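Local coordinates for cytochrome oxidase subunit II (Rhodothermus marinus, PDB 1W2L), which carries, as the cytochrome c domain of a caa3 oxygen reductase, a covalently bound heme c that probably passes electrons toward the copper A centre, at residues R58-L62 with Y80-E85; L37-R42 with V51-L57; R28-P32 with G71-V75. All blocks are in the same frame, centred on the assembly; numbering follows the deposited sequence.

Contact 1 (R58-L62 with Y80-E85). With HEC (heme c), chain B.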
# COMPACT_ATOMS: atom_id res chain seq x y z
N ARG A 58 -6.39 2.09 -2.50
CA ARG A 58 -6.37 3.03 -3.61
C ARG A 58 -6.05 4.43 -3.08
O ARG A 58 -5.19 5.13 -3.66
CB ARG A 58 -7.68 2.97 -4.44
CG ARG A 58 -7.84 3.90 -5.61
CD ARG A 58 -9.30 3.75 -6.14
NE ARG A 58 -9.33 4.78 -7.20
CZ ARG A 58 -8.89 4.71 -8.41
NH1 ARG A 58 -8.33 3.54 -8.78
NH2 ARG A 58 -9.00 5.75 -9.25
N GLU A 59 -6.72 4.84 -2.04
CA GLU A 59 -6.56 6.17 -1.44
C GLU A 59 -5.12 6.32 -0.90
O GLU A 59 -4.48 7.35 -1.00
CB GLU A 59 -7.51 6.46 -0.30
CG GLU A 59 -7.37 7.74 0.50
CD GLU A 59 -7.90 7.91 1.90
OE1 GLU A 59 -7.77 7.04 2.82
OE2 GLU A 59 -8.48 8.99 2.17
N SER A 60 -4.59 5.26 -0.30
CA SER A 60 -3.27 5.28 0.26
C SER A 60 -2.20 5.49 -0.83
O SER A 60 -1.20 6.19 -0.56
CB SER A 60 -2.98 3.97 1.00
OG SER A 60 -3.76 3.83 2.15
N ILE A 61 -2.42 4.95 -1.99
CA ILE A 61 -1.47 5.04 -3.10
C ILE A 61 -1.63 6.35 -3.86
O ILE A 61 -0.64 7.03 -4.17
CB ILE A 61 -1.65 3.81 -4.03
CG1 ILE A 61 -1.30 2.52 -3.29
CG2 ILE A 61 -0.82 3.97 -5.29
CD1 ILE A 61 -1.73 1.25 -4.00
N LEU A 62 -2.85 6.72 -4.19
CA LEU A 62 -3.19 7.87 -5.01
C LEU A 62 -3.36 9.17 -4.30
O LEU A 62 -3.20 10.23 -4.93
CB LEU A 62 -4.47 7.67 -5.83
CG LEU A 62 -4.37 6.59 -6.90
CD1 LEU A 62 -5.72 6.37 -7.52
CD2 LEU A 62 -3.36 7.00 -7.98
N TYR A 80 3.31 8.64 -6.83
CA TYR A 80 2.31 7.61 -7.11
C TYR A 80 0.94 8.19 -7.46
O TYR A 80 0.09 7.45 -7.97
CB TYR A 80 2.19 6.65 -5.92
CG TYR A 80 3.52 6.03 -5.58
CD1 TYR A 80 4.46 5.65 -6.52
CD2 TYR A 80 3.89 5.87 -4.26
CE1 TYR A 80 5.66 5.11 -6.16
CE2 TYR A 80 5.07 5.33 -3.89
CZ TYR A 80 5.99 4.93 -4.83
OH TYR A 80 7.18 4.38 -4.43
N ALA A 81 0.70 9.48 -7.19
CA ALA A 81 -0.55 10.09 -7.57
C ALA A 81 -0.76 10.02 -9.08
O ALA A 81 -1.93 10.15 -9.47
CB ALA A 81 -0.59 11.55 -7.16
N SER A 82 0.28 9.84 -9.85
CA SER A 82 0.32 9.71 -11.29
C SER A 82 0.17 8.30 -11.82
O SER A 82 0.04 8.10 -13.04
CB SER A 82 1.65 10.35 -11.77
OG SER A 82 2.66 9.36 -11.81
N LEU A 83 0.06 7.27 -10.97
CA LEU A 83 -0.11 5.92 -11.48
C LEU A 83 -1.42 5.77 -12.25
O LEU A 83 -2.47 6.31 -11.87
CB LEU A 83 -0.07 4.90 -10.34
CG LEU A 83 1.28 4.74 -9.63
CD1 LEU A 83 1.09 3.99 -8.34
CD2 LEU A 83 2.29 4.07 -10.55
N SER A 84 -1.36 4.97 -13.30
CA SER A 84 -2.53 4.69 -14.13
C SER A 84 -3.52 3.75 -13.43
O SER A 84 -3.17 3.09 -12.46
CB SER A 84 -2.14 4.02 -15.44
OG SER A 84 -1.77 2.68 -15.17
N GLU A 85 -4.76 3.68 -13.94
CA GLU A 85 -5.76 2.82 -13.35
C GLU A 85 -5.30 1.35 -13.37
O GLU A 85 -5.53 0.63 -12.39
CB GLU A 85 -7.11 3.01 -14.05
CG GLU A 85 -7.77 4.32 -13.58
CD GLU A 85 -8.22 4.38 -12.13
OE1 GLU A 85 -7.69 5.13 -11.28
OE2 GLU A 85 -9.19 3.65 -11.78
FE HEC B . 3.71 3.16 1.15
CHA HEC B . 1.63 3.38 3.84
CHB HEC B . 1.31 1.45 -0.57
CHC HEC B . 5.76 3.04 -1.55
CHD HEC B . 6.23 4.54 3.00
NA HEC B . 1.83 2.56 1.56
C1A HEC B . 1.13 2.78 2.73
C2A HEC B . -0.10 2.04 2.64
C3A HEC B . -0.21 1.55 1.40
C4A HEC B . 1.02 1.86 0.68
CMA HEC B . -1.32 0.67 0.81
CAA HEC B . -1.04 1.83 3.83
CBA HEC B . -0.44 0.67 4.62
CGA HEC B . -1.18 0.23 5.93
O1A HEC B . -0.52 -0.52 6.61
O2A HEC B . -2.30 0.74 6.18
NB HEC B . 3.57 2.38 -0.71
C1B HEC B . 2.53 1.70 -1.17
C2B HEC B . 2.79 1.24 -2.56
C3B HEC B . 4.03 1.76 -2.85
C4B HEC B . 4.54 2.44 -1.70
CMB HEC B . 1.91 0.39 -3.37
CAB HEC B . 4.80 1.66 -4.14
CBB HEC B . 3.95 2.19 -5.32
NC HEC B . 5.59 3.72 0.76
C1C HEC B . 6.26 3.55 -0.45
C2C HEC B . 7.64 4.06 -0.26
C3C HEC B . 7.75 4.48 1.00
C4C HEC B . 6.49 4.30 1.65
CMC HEC B . 8.68 4.03 -1.38
CAC HEC B . 9.02 4.92 1.75
CBC HEC B . 9.77 6.11 1.22
ND HEC B . 3.87 3.86 3.03
C1D HEC B . 5.00 4.35 3.61
C2D HEC B . 4.76 4.66 5.00
C3D HEC B . 3.48 4.35 5.20
C4D HEC B . 2.90 3.86 4.00
CMD HEC B . 5.78 5.17 5.93
CAD HEC B . 2.69 4.49 6.56
CBD HEC B . 2.20 5.91 6.79
CGD HEC B . 1.00 6.21 5.96
O1D HEC B . 1.06 7.04 5.01
O2D HEC B . -0.07 5.58 6.21
O HOH W 1 -4.20 11.02 -7.44

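Contact 2 (L37-R42 with V51-L57). With HEC (heme c), chain B; ACT (acetate ion), chain D.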
# COMPACT_ATOMS: atom_id res chain seq x y z
N LEU A 37 -2.12 -7.14 5.16
CA LEU A 37 -2.68 -5.81 5.15
C LEU A 37 -4.14 -5.78 4.71
O LEU A 37 -5.02 -5.24 5.36
CB LEU A 37 -1.83 -4.88 4.26
CG LEU A 37 -2.43 -3.54 3.93
CD1 LEU A 37 -2.80 -2.76 5.19
CD2 LEU A 37 -1.48 -2.72 3.05
N TYR A 38 -4.45 -6.36 3.54
CA TYR A 38 -5.79 -6.33 3.02
C TYR A 38 -6.74 -7.07 3.94
O TYR A 38 -6.52 -8.24 4.23
CB TYR A 38 -5.84 -6.94 1.62
CG TYR A 38 -7.21 -6.91 1.00
CD1 TYR A 38 -7.82 -5.72 0.62
CD2 TYR A 38 -7.96 -8.06 0.78
CE1 TYR A 38 -9.08 -5.67 0.05
CE2 TYR A 38 -9.20 -8.04 0.20
CZ TYR A 38 -9.78 -6.86 -0.17
OH TYR A 38 -11.01 -6.87 -0.73
N GLY A 39 -7.78 -6.36 4.34
CA GLY A 39 -8.77 -6.86 5.28
C GLY A 39 -8.44 -6.69 6.73
O GLY A 39 -9.27 -7.09 7.55
N SER A 40 -7.32 -6.05 7.06
CA SER A 40 -6.94 -5.75 8.44
C SER A 40 -7.52 -4.43 8.90
O SER A 40 -7.90 -3.62 8.06
CB SER A 40 -5.42 -5.76 8.58
OG SER A 40 -4.82 -4.66 7.93
N THR A 41 -7.62 -4.14 10.17
CA THR A 41 -8.04 -2.84 10.70
C THR A 41 -6.81 -1.94 10.88
O THR A 41 -5.79 -2.43 11.36
CB THR A 41 -8.79 -3.02 12.03
OG1 THR A 41 -10.03 -3.67 11.71
CG2 THR A 41 -9.16 -1.70 12.67
N ARG A 42 -6.89 -0.70 10.44
CA ARG A 42 -5.86 0.31 10.57
C ARG A 42 -6.27 1.39 11.56
O ARG A 42 -7.41 1.82 11.55
CB ARG A 42 -5.53 0.95 9.22
CG ARG A 42 -5.44 0.04 8.04
CD ARG A 42 -4.58 -1.18 8.20
NE ARG A 42 -3.19 -0.91 8.44
CZ ARG A 42 -2.40 -1.28 9.41
NH1 ARG A 42 -1.12 -0.91 9.38
NH2 ARG A 42 -2.84 -2.03 10.43
N VAL A 51 -11.06 -0.16 8.01
CA VAL A 51 -10.59 -1.40 7.43
C VAL A 51 -9.87 -1.15 6.14
O VAL A 51 -10.18 -0.24 5.36
CB VAL A 51 -11.76 -2.37 7.26
CG1 VAL A 51 -12.63 -2.20 6.05
CG2 VAL A 51 -11.25 -3.80 7.43
N ALA A 52 -8.81 -1.94 5.91
CA ALA A 52 -8.04 -1.86 4.69
C ALA A 52 -8.71 -2.63 3.56
O ALA A 52 -8.35 -3.75 3.21
CB ALA A 52 -6.59 -2.33 4.92
N ASP A 53 -9.70 -1.97 2.98
CA ASP A 53 -10.42 -2.45 1.80
C ASP A 53 -9.79 -1.84 0.53
O ASP A 53 -8.78 -1.16 0.58
CB ASP A 53 -11.90 -2.16 1.95
CG ASP A 53 -12.25 -0.70 2.08
OD1 ASP A 53 -11.42 0.17 1.82
OD2 ASP A 53 -13.43 -0.42 2.45
N GLU A 54 -10.38 -2.19 -0.61
CA GLU A 54 -9.82 -1.75 -1.87
C GLU A 54 -9.71 -0.24 -1.95
O GLU A 54 -8.70 0.32 -2.40
CB GLU A 54 -10.67 -2.25 -3.03
CG GLU A 54 -10.07 -2.39 -4.37
CD GLU A 54 -10.15 -3.74 -5.07
OE1 GLU A 54 -10.31 -4.84 -4.45
OE2 GLU A 54 -10.02 -3.81 -6.29
N ASN A 55 -10.79 0.46 -1.51
CA ASN A 55 -10.76 1.91 -1.52
C ASN A 55 -9.67 2.48 -0.64
O ASN A 55 -9.03 3.50 -0.99
CB ASN A 55 -12.11 2.50 -1.12
CG ASN A 55 -13.09 2.47 -2.27
OD1 ASN A 55 -12.69 2.38 -3.40
ND2 ASN A 55 -14.34 2.50 -1.97
N TYR A 56 -9.44 1.89 0.52
CA TYR A 56 -8.36 2.37 1.37
C TYR A 56 -7.01 2.20 0.71
O TYR A 56 -6.15 3.07 0.81
CB TYR A 56 -8.40 1.66 2.74
CG TYR A 56 -7.14 1.92 3.53
CD1 TYR A 56 -6.97 3.15 4.13
CD2 TYR A 56 -6.13 1.01 3.63
CE1 TYR A 56 -5.82 3.45 4.84
CE2 TYR A 56 -4.97 1.30 4.34
CZ TYR A 56 -4.82 2.52 4.94
OH TYR A 56 -3.69 2.83 5.64
N LEU A 57 -6.78 1.06 0.08
CA LEU A 57 -5.51 0.84 -0.60
C LEU A 57 -5.34 1.86 -1.73
O LEU A 57 -4.27 2.42 -1.91
CB LEU A 57 -5.41 -0.59 -1.09
CG LEU A 57 -5.44 -1.67 -0.02
CD1 LEU A 57 -5.37 -3.06 -0.65
CD2 LEU A 57 -4.30 -1.48 0.97
FE HEC B . 3.71 3.16 1.15
CHA HEC B . 1.63 3.38 3.84
CHB HEC B . 1.31 1.45 -0.57
CHC HEC B . 5.76 3.04 -1.55
CHD HEC B . 6.23 4.54 3.00
NA HEC B . 1.83 2.56 1.56
C1A HEC B . 1.13 2.78 2.73
C2A HEC B . -0.10 2.04 2.64
C3A HEC B . -0.21 1.55 1.40
C4A HEC B . 1.02 1.86 0.68
CMA HEC B . -1.32 0.67 0.81
CAA HEC B . -1.04 1.83 3.83
CBA HEC B . -0.44 0.67 4.62
CGA HEC B . -1.18 0.23 5.93
O1A HEC B . -0.52 -0.52 6.61
O2A HEC B . -2.30 0.74 6.18
NB HEC B . 3.57 2.38 -0.71
C1B HEC B . 2.53 1.70 -1.17
C2B HEC B . 2.79 1.24 -2.56
C3B HEC B . 4.03 1.76 -2.85
C4B HEC B . 4.54 2.44 -1.70
CMB HEC B . 1.91 0.39 -3.37
CAB HEC B . 4.80 1.66 -4.14
CBB HEC B . 3.95 2.19 -5.32
NC HEC B . 5.59 3.72 0.76
C1C HEC B . 6.26 3.55 -0.45
C2C HEC B . 7.64 4.06 -0.26
C3C HEC B . 7.75 4.48 1.00
C4C HEC B . 6.49 4.30 1.65
CMC HEC B . 8.68 4.03 -1.38
CAC HEC B . 9.02 4.92 1.75
CBC HEC B . 9.77 6.11 1.22
ND HEC B . 3.87 3.86 3.03
C1D HEC B . 5.00 4.35 3.61
C2D HEC B . 4.76 4.66 5.00
C3D HEC B . 3.48 4.35 5.20
C4D HEC B . 2.90 3.86 4.00
CMD HEC B . 5.78 5.17 5.93
CAD HEC B . 2.69 4.49 6.56
CBD HEC B . 2.20 5.91 6.79
CGD HEC B . 1.00 6.21 5.96
O1D HEC B . 1.06 7.04 5.01
O2D HEC B . -0.07 5.58 6.21
C ACT D . -13.35 -4.27 -0.51
O ACT D . -12.11 -4.46 -0.64
OXT ACT D . -14.04 -3.26 -0.53
CH3 ACT D . -14.16 -5.59 -0.30

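Contact 3 (R28-P32 with G71-V75). With HEC (heme c), chain B.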
# COMPACT_ATOMS: atom_id res chain seq x y z
N ARG A 28 8.76 -4.94 9.62
CA ARG A 28 8.62 -3.51 9.56
C ARG A 28 9.85 -2.87 8.96
O ARG A 28 10.97 -3.10 9.40
CB ARG A 28 8.37 -2.96 10.99
CG ARG A 28 8.20 -1.45 11.01
CD ARG A 28 7.72 -0.93 12.37
NE ARG A 28 7.83 0.54 12.37
CZ ARG A 28 7.00 1.47 12.82
NH1 ARG A 28 5.87 1.10 13.42
NH2 ARG A 28 7.33 2.77 12.67
N LEU A 29 9.69 -2.06 7.94
CA LEU A 29 10.77 -1.30 7.32
C LEU A 29 10.43 0.16 7.62
O LEU A 29 9.83 0.47 8.66
CB LEU A 29 10.82 -1.62 5.86
CG LEU A 29 11.14 -3.05 5.50
CD1 LEU A 29 11.17 -3.18 3.98
CD2 LEU A 29 12.47 -3.45 6.15
N VAL A 30 10.65 1.11 6.75
CA VAL A 30 10.16 2.46 6.95
C VAL A 30 8.66 2.47 7.09
O VAL A 30 8.09 3.16 7.91
CB VAL A 30 10.70 3.34 5.82
CG1 VAL A 30 10.01 4.67 5.78
CG2 VAL A 30 12.21 3.58 5.99
N GLY A 31 7.98 1.71 6.25
CA GLY A 31 6.54 1.56 6.28
C GLY A 31 6.12 0.16 6.76
O GLY A 31 6.96 -0.72 7.01
N PRO A 32 4.83 0.01 6.92
CA PRO A 32 4.26 -1.27 7.38
C PRO A 32 4.36 -2.35 6.33
O PRO A 32 4.34 -2.13 5.13
CB PRO A 32 2.83 -0.93 7.70
CG PRO A 32 2.54 0.29 6.87
CD PRO A 32 3.83 1.05 6.76
N GLY A 71 2.06 5.83 14.23
CA GLY A 71 3.38 5.37 14.57
C GLY A 71 4.30 5.17 13.39
O GLY A 71 5.35 4.55 13.55
N TYR A 72 3.96 5.75 12.27
CA TYR A 72 4.81 5.80 11.08
C TYR A 72 5.06 7.22 10.65
O TYR A 72 4.20 8.10 10.79
CB TYR A 72 4.16 5.01 9.93
CG TYR A 72 4.24 3.53 10.12
CD1 TYR A 72 5.39 2.87 9.74
CD2 TYR A 72 3.20 2.79 10.69
CE1 TYR A 72 5.48 1.52 9.91
CE2 TYR A 72 3.31 1.42 10.87
CZ TYR A 72 4.48 0.79 10.46
OH TYR A 72 4.69 -0.56 10.59
N PRO A 73 6.20 7.48 10.00
CA PRO A 73 6.44 8.80 9.43
C PRO A 73 5.63 9.02 8.16
O PRO A 73 5.34 8.08 7.43
CB PRO A 73 7.95 8.75 9.10
CG PRO A 73 8.20 7.29 8.78
CD PRO A 73 7.28 6.53 9.75
N ASN A 74 5.30 10.27 7.88
CA ASN A 74 4.49 10.63 6.74
C ASN A 74 5.34 10.89 5.51
O ASN A 74 5.63 12.00 5.16
CB ASN A 74 3.59 11.81 7.13
CG ASN A 74 2.54 12.16 6.07
OD1 ASN A 74 2.48 11.49 5.06
ND2 ASN A 74 1.79 13.20 6.29
N VAL A 75 5.82 9.80 4.91
CA VAL A 75 6.81 9.87 3.84
C VAL A 75 6.38 9.13 2.59
O VAL A 75 7.19 9.00 1.69
CB VAL A 75 8.20 9.38 4.32
CG1 VAL A 75 8.75 10.31 5.37
CG2 VAL A 75 8.19 7.93 4.77
FE HEC B . 3.71 3.16 1.15
CHA HEC B . 1.63 3.38 3.84
CHB HEC B . 1.31 1.45 -0.57
CHC HEC B . 5.76 3.04 -1.55
CHD HEC B . 6.23 4.54 3.00
NA HEC B . 1.83 2.56 1.56
C1A HEC B . 1.13 2.78 2.73
C2A HEC B . -0.10 2.04 2.64
C3A HEC B . -0.21 1.55 1.40
C4A HEC B . 1.02 1.86 0.68
CMA HEC B . -1.32 0.67 0.81
CAA HEC B . -1.04 1.83 3.83
CBA HEC B . -0.44 0.67 4.62
CGA HEC B . -1.18 0.23 5.93
O1A HEC B . -0.52 -0.52 6.61
O2A HEC B . -2.30 0.74 6.18
NB HEC B . 3.57 2.38 -0.71
C1B HEC B . 2.53 1.70 -1.17
C2B HEC B . 2.79 1.24 -2.56
C3B HEC B . 4.03 1.76 -2.85
C4B HEC B . 4.54 2.44 -1.70
CMB HEC B . 1.91 0.39 -3.37
CAB HEC B . 4.80 1.66 -4.14
CBB HEC B . 3.95 2.19 -5.32
NC HEC B . 5.59 3.72 0.76
C1C HEC B . 6.26 3.55 -0.45
C2C HEC B . 7.64 4.06 -0.26
C3C HEC B . 7.75 4.48 1.00
C4C HEC B . 6.49 4.30 1.65
CMC HEC B . 8.68 4.03 -1.38
CAC HEC B . 9.02 4.92 1.75
CBC HEC B . 9.77 6.11 1.22
ND HEC B . 3.87 3.86 3.03
C1D HEC B . 5.00 4.35 3.61
C2D HEC B . 4.76 4.66 5.00
C3D HEC B . 3.48 4.35 5.20
C4D HEC B . 2.90 3.86 4.00
CMD HEC B . 5.78 5.17 5.93
CAD HEC B . 2.69 4.49 6.56
CBD HEC B . 2.20 5.91 6.79
CGD HEC B . 1.00 6.21 5.96
O1D HEC B . 1.06 7.04 5.01
O2D HEC B . -0.07 5.58 6.21

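Contact 1 (R58-L62 with Y80-E85)
Ile61 and Leu83 meet at the buried end of this contact, Ile61 CG2 lying 3.6 Å from Leu83 CD1 as the two side chains cross at about a right angle. With CG1 anti to the carbonyl carbon (chi1 -64°), Ile61 CG2 is left anti to the backbone N and faces the loop, while the other branch carries Ile61 CD1 to within 3.8 Å of heme methyl CMB. Tyr80 CB rests 3.3 Å from Ile61 O, and the Tyr80 ring continues to the heme: HEC CBB sits over one face, and Tyr80 CE2 is 3.3 Å from HEC CHC. The hydroxyl of Tyr80 is hydrogen-bonded to Lys16 O, which pins the ring. A leucine here would probably strip HEC CBB of its flat cover and leave Lys16 O without this mate. The outer side is looser. A water donates to both Leu62 O and Ala81 O, and the extended Arg58 reaches across to a salt bridge with the exposed Glu85, its NH1 making weak bonds to both carboxylate oxygens; Leu62 CD1 lies over the guanidinium face. Apolar pocket within, ion pair without, the contact belongs to the cytochrome c fold, where the loop holding axial ligand Met76 leads into C-terminal helix 85-96.

Contact 2 (L37-R42 with V51-L57)
Gly39 and Ala52 are joined through their backbones: Gly39 N donates to Ala52 O at 2.9 Å, and Ala52 N returns a bond of 2.9 Å to Ser40 O, both nearly straight. Beside them Thr41 and Val51 form an antiparallel non-hydrogen-bonded pair. The chain enters by a type II turn from Leu37 to Ser40, whose third place goes to Gly39 because a positive phi (86°) is easy for glycine. Leu37 O accepts twice, from Ser40 N and from Ser40 OG, the hydroxyl folding back over its own backbone.

Apolar contacts fill the inner side. The small Ala52 CB fits 3.8 Å from Leu37 CD1; Leu37 and Leu57 slide past each other in opposite directions, CD2 to CD2 at 3.7 Å; and Tyr38 crosses Leu57 at about a right angle.

Polar groups finish both ends. Asp53 caps helix 54-62, OD1 accepting from Tyr56 N. At the outer end Tyr38 OH and Glu54 N both donate to one oxygen of an acetate, probably from the crystallisation liquor. At the heme end Arg42, bent at chi2 and chi3, curls so that NE donates to propionate O2A over 2.9 Å, and Tyr56 OH donates to the same O2A over 2.6 Å. Both flat groups present an edge to that oxygen, with their planes 77° apart. Arg42 NH2 also holds Thr41 O, which steadies the guanidinium. Arg42 NH1 is modelled with a covalent link to Tris, probably likewise from the liquor. A carboxylate gripped by a guanidinium and a phenol is likely to favour the ionised form, with Arg42 probably offsetting part of its charge.

Contact 3 (R28-P32 with G71-V75)
Arg28 and Pro32 hold the ring of Tyr72 between them, a cation-pi stack on one face and a CH-pi contact on the other. The sandwich closes the propionate edge of the heme pocket in this cytochrome c fold, joining the loop after the heme-binding Cys21 and His22 to the one that leads to Met76. As is familiar in such cytochromes, the proline of the first loop turns its carbonyl to the axial histidine: Pro32 O accepts from His22 ND1.

Tyr72 can be followed outward. Its CB lies 3.7 Å from HEC CAD, the first carbon of a propionate arm. With CG anti to the carbonyl carbon (chi1 -74°), the ring is sent across toward residues 28-32. CG still lies near HEC CAD, while CD2 and CE2 run past Arg28 NH1. CD1 has Val30 O at its edge, in the ring plane, 3.3 Å away. CE1 is covered on both faces, with Arg28 CZ 3.3 Å away on one and Pro32 CD 3.6 Å away on the other. CZ meets Arg28 NH1, and at the tip OH lies 3.3 Å from Pro32 CA and hydrogen-bonds to a bound Tris molecule, probably from the crystallisation liquor. An aromatic ring suits the place because its two flat faces take a cation and a proline.

Nearby, Val30 CG1 packs against Val75 CG2 at 3.9 Å, and the latter also touches heme methyl CMD. At Gly31 a CB would probably come too close to Pro32 CD, which suits a glycine. Arg28, extended from CG to NE, lays its guanidinium flat on the ring of Tyr72, planes 10° apart, and is held from turning by a bond in the guanidinium plane: NH2 donates to Gly71 O at 2.8 Å, with an angle of 169° at the hydrogen.

In the fold
All three contacts border the heme and are only partly buried; contact 1 lies by its CBB and CMB side, while contacts 2 and 3 share the propionate side. Contacts 1 and 2 share helix 54-62: the first ties the helix to the approach to helix 85-96, the second ties its start to the short hairpin. Contact 3 uses no regular structure, has the largest share of exposed residues, and encloses contact 2 along the chain; the two touch where Arg42 NH1 comes within 4.3 Å of Pro32 CB. Chemistry follows place: apolar cover at the heme with a surface ion pair in contact 1, backbone pairing and propionate binding in contact 2, a flat cation-aromatic lid in contact 3.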